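Local coordinates for protein glycoside Hydrolase Family 43_12 (Metagenome, PDB 7JVH) that probably cleaves glycosidic bonds in plant cell-wall polysaccharides or their oligosaccharides, as a family 43 glycoside hydrolase with a five-bladed beta-propeller and a concanavalin A-like domain, at residues 254-259 against 264-269; 338-343 against 349-354. All coordinates share one frame; numbering follows the deposited sequence.

Contact 1 of 2, residues 254-259 against 264-269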
loop_
_atom_site.group_PDB
_atom_site.type_symbol
_atom_site.label_atom_id
_atom_site.label_comp_id
_atom_site.label_asym_id
_atom_site.label_seq_id
_atom_site.Cartn_x
_atom_site.Cartn_y
_atom_site.Cartn_z
ATOM N N CYS A 254 7.191 -14.255 12.583
ATOM C CA CYS A 254 7.985 -13.522 11.610
ATOM C C CYS A 254 7.665 -13.964 10.203
ATOM O O CYS A 254 7.260 -15.101 9.986
ATOM C CB CYS A 254 9.480 -13.774 11.858
ATOM S SG CYS A 254 10.055 -13.385 13.519
ATOM N N ALA A 255 7.853 -13.050 9.250
ATOM C CA ALA A 255 7.925 -13.385 7.836
ATOM C C ALA A 255 9.318 -13.945 7.556
ATOM O O ALA A 255 10.292 -13.504 8.179
ATOM C CB ALA A 255 7.647 -12.155 6.974
ATOM N N GLU A 256 9.400 -14.911 6.628
ATOM C CA GLU A 256 10.664 -15.547 6.226
ATOM C C GLU A 256 10.607 -15.935 4.748
ATOM O O GLU A 256 9.569 -16.367 4.257
ATOM C CB GLU A 256 10.950 -16.787 7.085
ATOM C CG GLU A 256 12.203 -17.564 6.696
ATOM C CD GLU A 256 12.408 -18.837 7.497
ATOM O OE1 GLU A 256 12.588 -18.766 8.733
ATOM O OE2 GLU A 256 12.420 -19.920 6.887
ATOM N N GLY A 257 11.736 -15.762 4.054
ATOM C CA GLY A 257 11.875 -16.066 2.643
ATOM C C GLY A 257 11.843 -14.910 1.651
ATOM O O GLY A 257 12.040 -15.130 0.456
ATOM N N GLY A 258 11.588 -13.688 2.118
ATOM C CA GLY A 258 11.532 -12.529 1.237
ATOM C C GLY A 258 10.122 -12.234 0.788
ATOM O O GLY A 258 9.271 -13.128 0.850
ATOM N N THR A 259 9.837 -10.979 0.415
ATOM C CA THR A 259 8.474 -10.588 0.076
ATOM C C THR A 259 8.102 -10.949 -1.371
ATOM O O THR A 259 7.046 -10.484 -1.869
ATOM C CB THR A 259 8.170 -9.075 0.324
ATOM O OG1 THR A 259 8.760 -8.639 1.539
ATOM C CG2 THR A 259 6.646 -8.904 0.410
ATOM N N SER A 264 6.636 -16.423 3.327
ATOM C CA SER A 264 5.983 -17.332 4.268
ATOM C C SER A 264 5.924 -16.656 5.615
ATOM O O SER A 264 6.480 -15.589 5.796
ATOM C CB SER A 264 6.773 -18.628 4.409
ATOM O OG SER A 264 7.874 -18.377 5.229
ATOM N N GLU A 265 5.242 -17.288 6.567
ATOM C CA GLU A 265 5.225 -16.847 7.949
ATOM C C GLU A 265 5.539 -18.045 8.823
ATOM O O GLU A 265 5.038 -19.140 8.582
ATOM C CB GLU A 265 3.879 -16.262 8.331
ATOM C CG GLU A 265 3.937 -15.434 9.605
ATOM C CD GLU A 265 4.413 -14.016 9.389
ATOM O OE1 GLU A 265 4.673 -13.612 8.219
ATOM O OE2 GLU A 265 4.503 -13.293 10.394
ATOM N N VAL A 266 6.381 -17.809 9.835
ATOM C CA VAL A 266 6.883 -18.824 10.726
ATOM C C VAL A 266 6.591 -18.374 12.153
ATOM O O VAL A 266 6.270 -17.206 12.375
ATOM C CB VAL A 266 8.380 -19.080 10.503
ATOM C CG1 VAL A 266 8.633 -19.492 9.070
ATOM C CG2 VAL A 266 9.211 -17.852 10.851
ATOM N N ILE A 267 6.695 -19.307 13.108
ATOM C CA ILE A 267 6.284 -19.060 14.485
ATOM C C ILE A 267 7.246 -19.735 15.477
ATOM O O ILE A 267 7.628 -20.903 15.293
ATOM C CB ILE A 267 4.842 -19.557 14.745
ATOM C CG1 ILE A 267 4.336 -19.100 16.121
ATOM C CG2 ILE A 267 4.756 -21.079 14.633
ATOM C CD1 ILE A 267 3.957 -17.637 16.195
ATOM N N PHE A 268 7.604 -18.979 16.523
ATOM C CA PHE A 268 8.520 -19.372 17.580
ATOM C C PHE A 268 7.816 -19.149 18.908
ATOM O O PHE A 268 6.950 -18.275 19.003
ATOM C CB PHE A 268 9.747 -18.448 17.582
ATOM C CG PHE A 268 10.594 -18.526 16.342
ATOM C CD1 PHE A 268 10.318 -17.733 15.234
ATOM C CD2 PHE A 268 11.691 -19.382 16.295
ATOM C CE1 PHE A 268 11.104 -17.805 14.108
ATOM C CE2 PHE A 268 12.477 -19.454 15.153
ATOM C CZ PHE A 268 12.190 -18.654 14.065
ATOM N N LYS A 269 8.212 -19.898 19.941
ATOM C CA LYS A 269 7.753 -19.629 21.307
ATOM C C LYS A 269 8.886 -19.675 22.351
ATOM O O LYS A 269 9.926 -20.293 22.122
ATOM C CB LYS A 269 6.605 -20.576 21.691
ATOM C CG LYS A 269 7.021 -21.972 22.127
ATOM C CD LYS A 269 5.809 -22.858 22.395
ATOM C CE LYS A 269 6.222 -24.272 22.772
ATOM N NZ LYS A 269 6.461 -24.426 24.242
#

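Contact 2 of 2, residues 338-343 against 349-354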
loop_
_atom_site.group_PDB
_atom_site.type_symbol
_atom_site.label_atom_id
_atom_site.label_comp_id
_atom_site.label_asym_id
_atom_site.label_seq_id
_atom_site.Cartn_x
_atom_site.Cartn_y
_atom_site.Cartn_z
HETATM N N MSE A 338 -6.868 -11.778 4.290
HETATM C CA MSE A 338 -7.212 -12.204 5.664
HETATM C C MSE A 338 -7.545 -13.687 5.668
HETATM O O MSE A 338 -7.834 -14.215 4.605
HETATM C CB MSE A 338 -8.336 -11.375 6.273
HETATM C CG MSE A 338 -8.236 -11.306 7.766
HETATM SE SE MSE A 338 -9.785 -10.545 8.577
HETATM C CE MSE A 338 -9.544 -8.865 9.444
ATOM N N LEU A 339 -7.447 -14.316 6.837
ATOM C CA LEU A 339 -7.731 -15.756 7.036
ATOM C C LEU A 339 -8.109 -15.958 8.504
ATOM O O LEU A 339 -7.654 -15.184 9.332
ATOM C CB LEU A 339 -6.464 -16.548 6.728
ATOM C CG LEU A 339 -6.262 -17.006 5.292
ATOM C CD1 LEU A 339 -5.087 -17.950 5.199
ATOM C CD2 LEU A 339 -7.505 -17.674 4.762
ATOM N N PRO A 340 -8.940 -16.951 8.862
ATOM C CA PRO A 340 -9.280 -17.198 10.249
ATOM C C PRO A 340 -8.089 -17.918 10.890
ATOM O O PRO A 340 -7.413 -18.628 10.212
ATOM C CB PRO A 340 -10.485 -18.139 10.160
ATOM C CG PRO A 340 -10.890 -18.107 8.723
ATOM C CD PRO A 340 -9.608 -17.872 7.971
ATOM N N VAL A 341 -7.871 -17.719 12.184
ATOM C CA VAL A 341 -6.710 -18.386 12.833
ATOM C C VAL A 341 -7.170 -19.202 14.041
ATOM O O VAL A 341 -7.756 -18.630 14.928
ATOM C CB VAL A 341 -5.643 -17.350 13.229
ATOM C CG1 VAL A 341 -4.611 -17.934 14.178
ATOM C CG2 VAL A 341 -4.964 -16.758 12.014
ATOM N N ASP A 342 -6.924 -20.506 14.044
ATOM C CA ASP A 342 -7.240 -21.317 15.212
ATOM C C ASP A 342 -6.045 -21.273 16.170
ATOM O O ASP A 342 -4.936 -21.653 15.800
ATOM C CB ASP A 342 -7.544 -22.763 14.807
ATOM C CG ASP A 342 -7.857 -23.663 15.993
ATOM O OD1 ASP A 342 -7.720 -23.251 17.158
ATOM O OD2 ASP A 342 -8.243 -24.814 15.762
ATOM N N TRP A 343 -6.292 -20.796 17.395
ATOM C CA TRP A 343 -5.286 -20.768 18.440
ATOM C C TRP A 343 -5.808 -21.384 19.734
ATOM O O TRP A 343 -5.550 -20.887 20.811
ATOM C CB TRP A 343 -4.782 -19.335 18.674
ATOM C CG TRP A 343 -3.363 -19.284 19.161
ATOM C CD1 TRP A 343 -2.624 -20.331 19.654
ATOM C CD2 TRP A 343 -2.513 -18.129 19.222
ATOM N NE1 TRP A 343 -1.364 -19.899 20.004
ATOM C CE2 TRP A 343 -1.269 -18.551 19.752
ATOM C CE3 TRP A 343 -2.680 -16.786 18.893
ATOM C CZ2 TRP A 343 -0.206 -17.673 19.947
ATOM C CZ3 TRP A 343 -1.613 -15.910 19.084
ATOM C CH2 TRP A 343 -0.400 -16.354 19.628
ATOM N N VAL A 349 -2.654 -21.660 13.976
ATOM C CA VAL A 349 -2.822 -22.274 12.671
ATOM C C VAL A 349 -3.638 -21.294 11.844
ATOM O O VAL A 349 -4.718 -20.888 12.259
ATOM C CB VAL A 349 -3.628 -23.583 12.772
ATOM C CG1 VAL A 349 -4.064 -24.083 11.396
ATOM C CG2 VAL A 349 -2.838 -24.647 13.523
ATOM N N PHE A 350 -3.132 -20.998 10.646
ATOM C CA PHE A 350 -3.845 -20.160 9.650
ATOM C C PHE A 350 -4.772 -21.118 8.915
ATOM O O PHE A 350 -4.251 -21.983 8.237
ATOM C CB PHE A 350 -2.847 -19.539 8.669
ATOM C CG PHE A 350 -2.291 -18.208 9.094
ATOM C CD1 PHE A 350 -1.249 -18.131 9.993
ATOM C CD2 PHE A 350 -2.821 -17.030 8.613
ATOM C CE1 PHE A 350 -0.755 -16.909 10.402
ATOM C CE2 PHE A 350 -2.328 -15.808 9.025
ATOM C CZ PHE A 350 -1.293 -15.750 9.917
ATOM N N GLU A 351 -6.084 -20.988 9.092
ATOM C CA GLU A 351 -7.025 -21.942 8.453
ATOM C C GLU A 351 -6.844 -21.909 6.932
ATOM O O GLU A 351 -7.107 -20.887 6.333
ATOM C CB GLU A 351 -8.438 -21.729 8.994
ATOM C CG GLU A 351 -8.626 -22.334 10.371
ATOM C CD GLU A 351 -9.955 -22.101 11.057
ATOM O OE1 GLU A 351 -10.842 -21.532 10.437
ATOM O OE2 GLU A 351 -10.088 -22.492 12.207
ATOM N N ASN A 352 -6.359 -23.016 6.378
ATOM C CA ASN A 352 -6.045 -23.216 4.941
ATOM C C ASN A 352 -4.926 -22.269 4.498
ATOM O O ASN A 352 -4.924 -21.895 3.346
ATOM C CB ASN A 352 -7.266 -23.111 4.030
ATOM C CG ASN A 352 -8.467 -23.867 4.535
ATOM O OD1 ASN A 352 -8.504 -25.080 4.469
ATOM N ND2 ASN A 352 -9.462 -23.151 5.008
ATOM N N GLY A 353 -3.994 -21.930 5.382
ATOM C CA GLY A 353 -2.898 -21.018 5.025
ATOM C C GLY A 353 -1.801 -21.748 4.290
ATOM O O GLY A 353 -0.854 -21.121 3.902
ATOM N N LEU A 354 -1.948 -23.047 4.121
ATOM C CA LEU A 354 -0.966 -23.870 3.413
ATOM C C LEU A 354 -1.530 -24.640 2.195
ATOM O O LEU A 354 -0.838 -25.471 1.607
ATOM C CB LEU A 354 -0.323 -24.865 4.409
ATOM C CG LEU A 354 0.337 -24.227 5.641
ATOM C CD1 LEU A 354 0.633 -25.237 6.731
ATOM C CD2 LEU A 354 1.628 -23.518 5.233
#

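Contact 1 of 2, residues 254-259 against 264-269
Glu265 folds back over the neighbouring strand at the Cys254–Ala255 peptide, a worked example of a buried acid laid against a backbone peptide. Its CG stands anti to the backbone N (chi1 -163°), and a bend at chi2 turns the carboxylate toward the partner strand. CB starts 3.9 Å from Cys254 O, and CG draws nearer to that oxygen. CD comes to 3.1 Å from Cys254 O. At the tip OE2 lies 3.2 Å from Cys254 C. OE1 reaches 3.3 Å from Ala255 CA and accepts its hydrogen bond from Ala305 N. The backbones pair antiparallel, Cys254 and Val266 as a hydrogen-bonded pair, with Val266 N giving a nearly straight bond to Cys254 O (2.9 Å). Two residues further along, Glu256 N donates to Ser264 O, and Ser264 OG answers with a 2.8 Å bond to Glu256 O, the hydroxyl standing above the carbonyl plane. Glu256 extends across Val266 at about a right angle, and its OE1 is bonded to Thr229 N. Both buried carboxylates thus take backbone N-H groups from outside the hairpin of strands 249-255 and 265-270, which implies that it is tied to its surroundings through acids whose negative charge is probably eased by amide dipoles.

Contact 2 of 2, residues 338-343 against 349-354
Glu351 reaches back across strand 335-342 and lays its side chain against Pro340 and Asp342, illustrating how one acid can lie along two residues of a neighbouring strand. With CG anti to its own carbonyl carbon (chi1 -78°) and the rest of the chain extended, it crosses the Pro340 ring at about a right angle. OE1 then lies 3.4 Å from Pro340 CB, and OE2 lies 3.6 Å from Asp342 CB. Asp342 OD2 and Glu351 OE2, like charges, stay 4.6 Å apart, and Asp342 OD1 bonds to Ser344 OG. Backbone fixes the root of this arm, since Glu351 N donates to Pro340 O at 2.9 Å. Cut back to an alanine here, the side chain would lose its carboxylate arm, and the flank of Pro340 and the CB of Asp342 would probably be left uncovered from this strand. Leu339 meets the turn that follows: its CD2 sits 3.6 Å from Glu351 O, its CD1 rests on Gly353 CA, and its CB meets the edge of the Phe350 ring. Over one face of that ring, almost above the centre, stands Val341 CG2, a CH-pi contact 4.0 Å from the centroid. From Phe350 to Gly353 the chain makes a type II beta turn, closed by Gly353 N bonding to Phe350 O. Asp342 and Val349 close the hairpin with two backbone bonds. Strand 349-350 is the outermost of its four-stranded sheet; strand 335-342 lies between it and strand 316-322, and Phe350 and Val341 pack their side chains onto Leu307 of strand 300-308.

In the fold
Contact 1 comes first along the chain and closes before contact 2 opens, and each lies in a different four-stranded antiparallel sheet. Contact 1 joins the second and third strands of the sheet that begins with 239-246; contact 2 joins the third and last strands of the next, which begins with 300-308. Five such sheets in succession match the blades of the five-bladed propeller of family 43. The centres of contact 1 and contact 2 are about 14 Å apart. The nearest atoms of contact 1 and contact 2 are about 5 Å apart, so the two do not touch. Ala305, in the blade of contact 2, gives its N-H to Glu265 of contact 1, joining consecutive blades, and is touched by Phe350 within its own blade.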